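Hydrogenase expression protein (Thiobacillus denitrificans, PDB 3SB1) is of unknown molecular function but probably takes part in the expression or maturation of hydrogenase. Local coordinates at residues Val95-His98 / Ala102-Leu105; Ile116-Arg119 / Val125-Gln128. All blocks are in the same frame, centred on the assembly; numbering follows the deposited sequence. Where two conformers were deposited one is given.

Each contact joins the two strands of a beta hairpin in one antiparallel sheet, and the two follow each other along the chain. Strands 102-107 and 113-119 are neighbours, so the contacts lie side by side, their centres about 9 Å apart. Backbone bonds join them: Ala102 O lies 2.9 Å from Arg119 N, and Thr104 pairs with Ile117. Contact 1 is partly buried and regular, with four backbone bonds and a mostly apolar face of Val95, Leu97 and Leu105. Contact 2 is a surface contact. A bulge breaks its register, and two backbone bonds are joined by one between the side chains of His118 and Thr126. Contact 1 also reaches the second subunit; contact 2 does not.

Contact 1 (Val95-His98 / Ala102-Leu105); sequences VTLH and ASTL
Val95 and Leu105 hold each other by two backbone hydrogen bonds. Leu105 N gives a nearly straight bond to Val95 O (2.9 Å, 168° at the hydrogen). The return bond, Val95 N to Leu105 O, is 2.8 Å long but more bent, at 141°, and its donor sits above the carbonyl plane. Leu97 and Ser103 form the next hydrogen-bonded pair. Ser103 N meets Leu97 O at 2.8 Å, in the carbonyl plane. Between these pairs lies Thr96 with Thr104, a non-hydrogen-bonded pair. Here CA-H...O contacts fill in, such as Thr96 CA to Ser103 O at 3.3 Å.

The apolar packing lies on the face that Val95, Leu97 and Leu105 share with Ser103. CD1 of Leu105 leans toward the neighbouring strand and meets Val95 CG1 at 4.0 Å. Val95 CG1 is anti to the backbone N (chi1 -175°), which leaves CG2 beside that N and 3.6 Å from Leu105 O. The same Leu105 methyl lies 4.3 Å from Leu97 CB. Val139, Pro136 and Leu138 add to this apolar face. At the turn end, the His98 ring meets the Ala102 methyl obliquely.

The outer edge of Val95-Leu97 pairs antiparallel with a strand of the second subunit, whose Val93 packs on Val95 and Leu97. The arrangement is a beta hairpin with an edge strand that carries the sheet across a dimer interface.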
loop_
_atom_site.group_PDB
_atom_site.type_symbol
_atom_site.label_atom_id
_atom_site.label_comp_id
_atom_site.label_asym_id
_atom_site.label_seq_id
_atom_site.Cartn_x
_atom_site.Cartn_y
_atom_site.Cartn_z
ATOM N N VAL A 95 1.195 -5.031 -2.202
ATOM C CA VAL A 95 0.028 -4.380 -2.691
ATOM C C VAL A 95 -0.431 -4.929 -4.043
ATOM O O VAL A 95 0.414 -5.270 -4.869
ATOM C CB VAL A 95 0.259 -2.860 -2.892
ATOM C CG1 VAL A 95 -1.077 -2.143 -3.314
ATOM C CG2 VAL A 95 0.884 -2.215 -1.657
ATOM N N THR A 96 -1.747 -5.056 -4.245
ATOM C CA THR A 96 -2.313 -5.432 -5.548
ATOM C C THR A 96 -3.340 -4.383 -5.972
ATOM O O THR A 96 -4.315 -4.084 -5.239
ATOM C CB THR A 96 -2.997 -6.787 -5.577
ATOM O OG1 THR A 96 -2.121 -7.799 -5.077
ATOM C CG2 THR A 96 -3.465 -7.115 -7.007
ATOM N N LEU A 97 -3.159 -3.887 -7.188
ATOM C CA LEU A 97 -3.988 -2.850 -7.747
ATOM C C LEU A 97 -4.689 -3.411 -8.962
ATOM O O LEU A 97 -4.040 -3.942 -9.871
ATOM C CB LEU A 97 -3.104 -1.683 -8.103
ATOM C CG LEU A 97 -3.644 -0.556 -8.928
ATOM C CD1 LEU A 97 -4.816 0.085 -8.205
ATOM C CD2 LEU A 97 -2.461 0.388 -9.074
ATOM N N HIS A 98 -6.011 -3.312 -9.006
ATOM C CA HIS A 98 -6.774 -3.923 -10.132
ATOM C C HIS A 98 -7.569 -2.852 -10.787
ATOM O O HIS A 98 -8.588 -2.475 -10.204
ATOM C CB HIS A 98 -7.730 -5.058 -9.688
ATOM C CG HIS A 98 -7.064 -6.361 -9.356
ATOM N ND1 HIS A 98 -6.704 -6.715 -8.075
ATOM C CD2 HIS A 98 -6.725 -7.411 -10.143
ATOM C CE1 HIS A 98 -6.149 -7.913 -8.088
ATOM N NE2 HIS A 98 -6.139 -8.352 -9.334
ATOM N N ALA A 102 -3.646 -5.541 -13.961
ATOM C CA ALA A 102 -3.356 -5.638 -12.543
ATOM C C ALA A 102 -1.889 -5.355 -12.271
ATOM O O ALA A 102 -0.998 -5.785 -13.015
ATOM C CB ALA A 102 -3.683 -7.055 -12.054
ATOM N N SER A 103 -1.639 -4.712 -11.163
ATOM C CA SER A 103 -0.261 -4.476 -10.746
ATOM C C SER A 103 0.023 -5.073 -9.359
ATOM O O SER A 103 -0.880 -5.241 -8.552
ATOM C CB SER A 103 0.015 -2.999 -10.660
ATOM O OG SER A 103 -0.265 -2.341 -11.867
ATOM N N THR A 104 1.266 -5.458 -9.158
ATOM C CA THR A 104 1.740 -5.881 -7.845
ATOM C C THR A 104 2.837 -4.886 -7.488
ATOM O O THR A 104 3.688 -4.593 -8.294
ATOM C CB THR A 104 2.292 -7.268 -7.828
ATOM O OG1 THR A 104 3.230 -7.423 -8.907
ATOM C CG2 THR A 104 1.140 -8.275 -8.025
ATOM N N LEU A 105 2.780 -4.352 -6.270
ATOM C CA LEU A 105 3.747 -3.385 -5.739
ATOM C C LEU A 105 4.190 -4.016 -4.456
ATOM O O LEU A 105 3.497 -3.935 -3.433
ATOM C CB LEU A 105 3.164 -1.981 -5.554
ATOM C CG LEU A 105 2.406 -1.520 -6.817
ATOM C CD1 LEU A 105 0.940 -1.941 -6.750
ATOM C CD2 LEU A 105 2.505 0.020 -7.100
#

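Contact 2 (Ile116-Arg119 / Val125-Gln128); sequences IIHR and VTTQ
His118 is tied to Thr126 and Thr127 by three hydrogen bonds. Its backbone N gives a nearly straight bond to Thr127 O (2.9 Å, 171°), close to the line of the C=O bond. Its O accepts the N-H of Thr126. Its side chain adds the third link: ND1 and Thr126 OG1 lie 2.9 Å apart, with the hydroxyl at the ring edge and in the ring plane. CG of His118 is anti to the backbone N (chi1 -176°), and this turns the ring toward Thr126.

Packing is close at His118 CB and Thr127 CG2, 3.9 Å apart, and at Ile117 and Gln128. Ile117 lies alongside Gln128, with CG1 3.6 Å from Gln128 OE1, an oxygen that bonds to Trp115 NE1. Helix 78-88 covers this pair, with Arg85 on Ile117 and Leu81 on Gln128. The other branch of Ile117, CG2, meets Val125 CG2 at 4.0 Å. An alanine in place of Ile117 would remove both branches, and would probably leave a gap between Val125 and the Gln128 amide.

The loop end, with Arg119, Val125 and Thr126, is looser and faces solvent. Arg119 lays one face of its guanidinium over Val125 CG2, with NH1 3.6 Å from that methyl. NH1 also bonds to Gly123 O in the connecting loop. Between His118 and Arg119 the register slips by one residue, a beta bulge. Thr126 is the extra residue. The imidazole is held at ND1 by Thr126 and at NE2 by Asp100 O. This probably fixes its rotation and ties the bulge to the loop of the neighbouring hairpin.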
loop_
_atom_site.group_PDB
_atom_site.type_symbol
_atom_site.label_atom_id
_atom_site.label_comp_id
_atom_site.label_asym_id
_atom_site.label_seq_id
_atom_site.Cartn_x
_atom_site.Cartn_y
_atom_site.Cartn_z
ATOM N N ILE A 116 7.844 -3.394 -8.669
ATOM C CA ILE A 116 6.579 -3.134 -9.309
ATOM C C ILE A 116 6.451 -3.914 -10.622
ATOM O O ILE A 116 7.404 -3.979 -11.419
ATOM C CB ILE A 116 6.496 -1.625 -9.633
ATOM C CG1 ILE A 116 6.949 -0.789 -8.407
ATOM C CG2 ILE A 116 5.108 -1.255 -10.146
ATOM C CD1 ILE A 116 6.122 -0.971 -7.175
ATOM N N ILE A 117 5.301 -4.556 -10.808
ATOM C CA ILE A 117 5.021 -5.237 -12.063
ATOM C C ILE A 117 3.594 -4.894 -12.476
ATOM O O ILE A 117 2.658 -5.021 -11.651
ATOM C CB ILE A 117 5.116 -6.793 -11.978
ATOM C CG1 ILE A 117 6.482 -7.271 -11.526
ATOM C CG2 ILE A 117 4.641 -7.414 -13.332
ATOM C CD1 ILE A 117 6.486 -8.727 -11.095
ATOM N N HIS A 118 3.415 -4.418 -13.709
ATOM C CA HIS A 118 2.051 -4.263 -14.242
ATOM C C HIS A 118 1.835 -5.269 -15.366
ATOM O O HIS A 118 2.657 -5.409 -16.227
ATOM C CB HIS A 118 1.758 -2.908 -14.875
ATOM C CG HIS A 118 0.344 -2.790 -15.311
ATOM N ND1 HIS A 118 -0.072 -2.865 -16.630
ATOM C CD2 HIS A 118 -0.789 -2.677 -14.565
ATOM C CE1 HIS A 118 -1.399 -2.770 -16.659
ATOM N NE2 HIS A 118 -1.844 -2.660 -15.434
ATOM N N ARG A 119 0.706 -5.978 -15.305
ATOM C CA ARG A 119 0.292 -6.871 -16.365
ATOM C C ARG A 119 -1.027 -6.348 -16.975
ATOM O O ARG A 119 -1.930 -5.853 -16.251
ATOM C CB ARG A 119 0.042 -8.279 -15.829
ATOM C CG ARG A 119 1.276 -8.959 -15.324
ATOM C CD ARG A 119 0.931 -10.332 -14.674
ATOM N NE ARG A 119 2.134 -10.912 -14.083
ATOM C CZ ARG A 119 3.070 -11.578 -14.743
ATOM N NH1 ARG A 119 2.950 -11.881 -16.042
ATOM N NH2 ARG A 119 4.117 -12.062 -14.081
ATOM N N VAL A 125 3.358 -8.671 -19.195
ATOM C CA VAL A 125 4.003 -7.590 -18.409
ATOM C C VAL A 125 4.229 -6.405 -19.319
ATOM O O VAL A 125 4.846 -6.561 -20.425
ATOM C CB VAL A 125 5.356 -8.047 -17.841
ATOM C CG1 VAL A 125 6.131 -6.922 -17.207
ATOM C CG2 VAL A 125 5.154 -9.204 -16.823
ATOM N N THR A 126 3.649 -5.264 -18.960
ATOM C CA THR A 126 3.825 -3.993 -19.714
ATOM C C THR A 126 4.965 -3.161 -19.166
ATOM O O THR A 126 5.561 -2.338 -19.909
ATOM C CB THR A 126 2.569 -3.115 -19.750
ATOM O OG1 THR A 126 2.228 -2.655 -18.451
ATOM C CG2 THR A 126 1.371 -3.897 -20.389
ATOM N N THR A 127 5.247 -3.324 -17.891
ATOM C CA THR A 127 6.382 -2.641 -17.220
ATOM C C THR A 127 6.749 -3.389 -15.958
ATOM O O THR A 127 5.877 -3.948 -15.264
ATOM C CB THR A 127 6.071 -1.157 -16.857
ATOM O OG1 THR A 127 7.262 -0.482 -16.443
ATOM C CG2 THR A 127 5.024 -0.980 -15.728
ATOM N N GLN A 128 8.033 -3.405 -15.660
ATOM C CA GLN A 128 8.569 -3.989 -14.418
ATOM C C GLN A 128 9.665 -3.014 -14.021
ATOM O O GLN A 128 10.526 -2.691 -14.828
ATOM C CB GLN A 128 9.133 -5.401 -14.672
ATOM C CG GLN A 128 9.655 -6.008 -13.510
ATOM C CD GLN A 128 9.854 -7.520 -13.648
ATOM O OE1 GLN A 128 9.746 -8.224 -12.650
ATOM N NE2 GLN A 128 10.082 -8.030 -14.888
#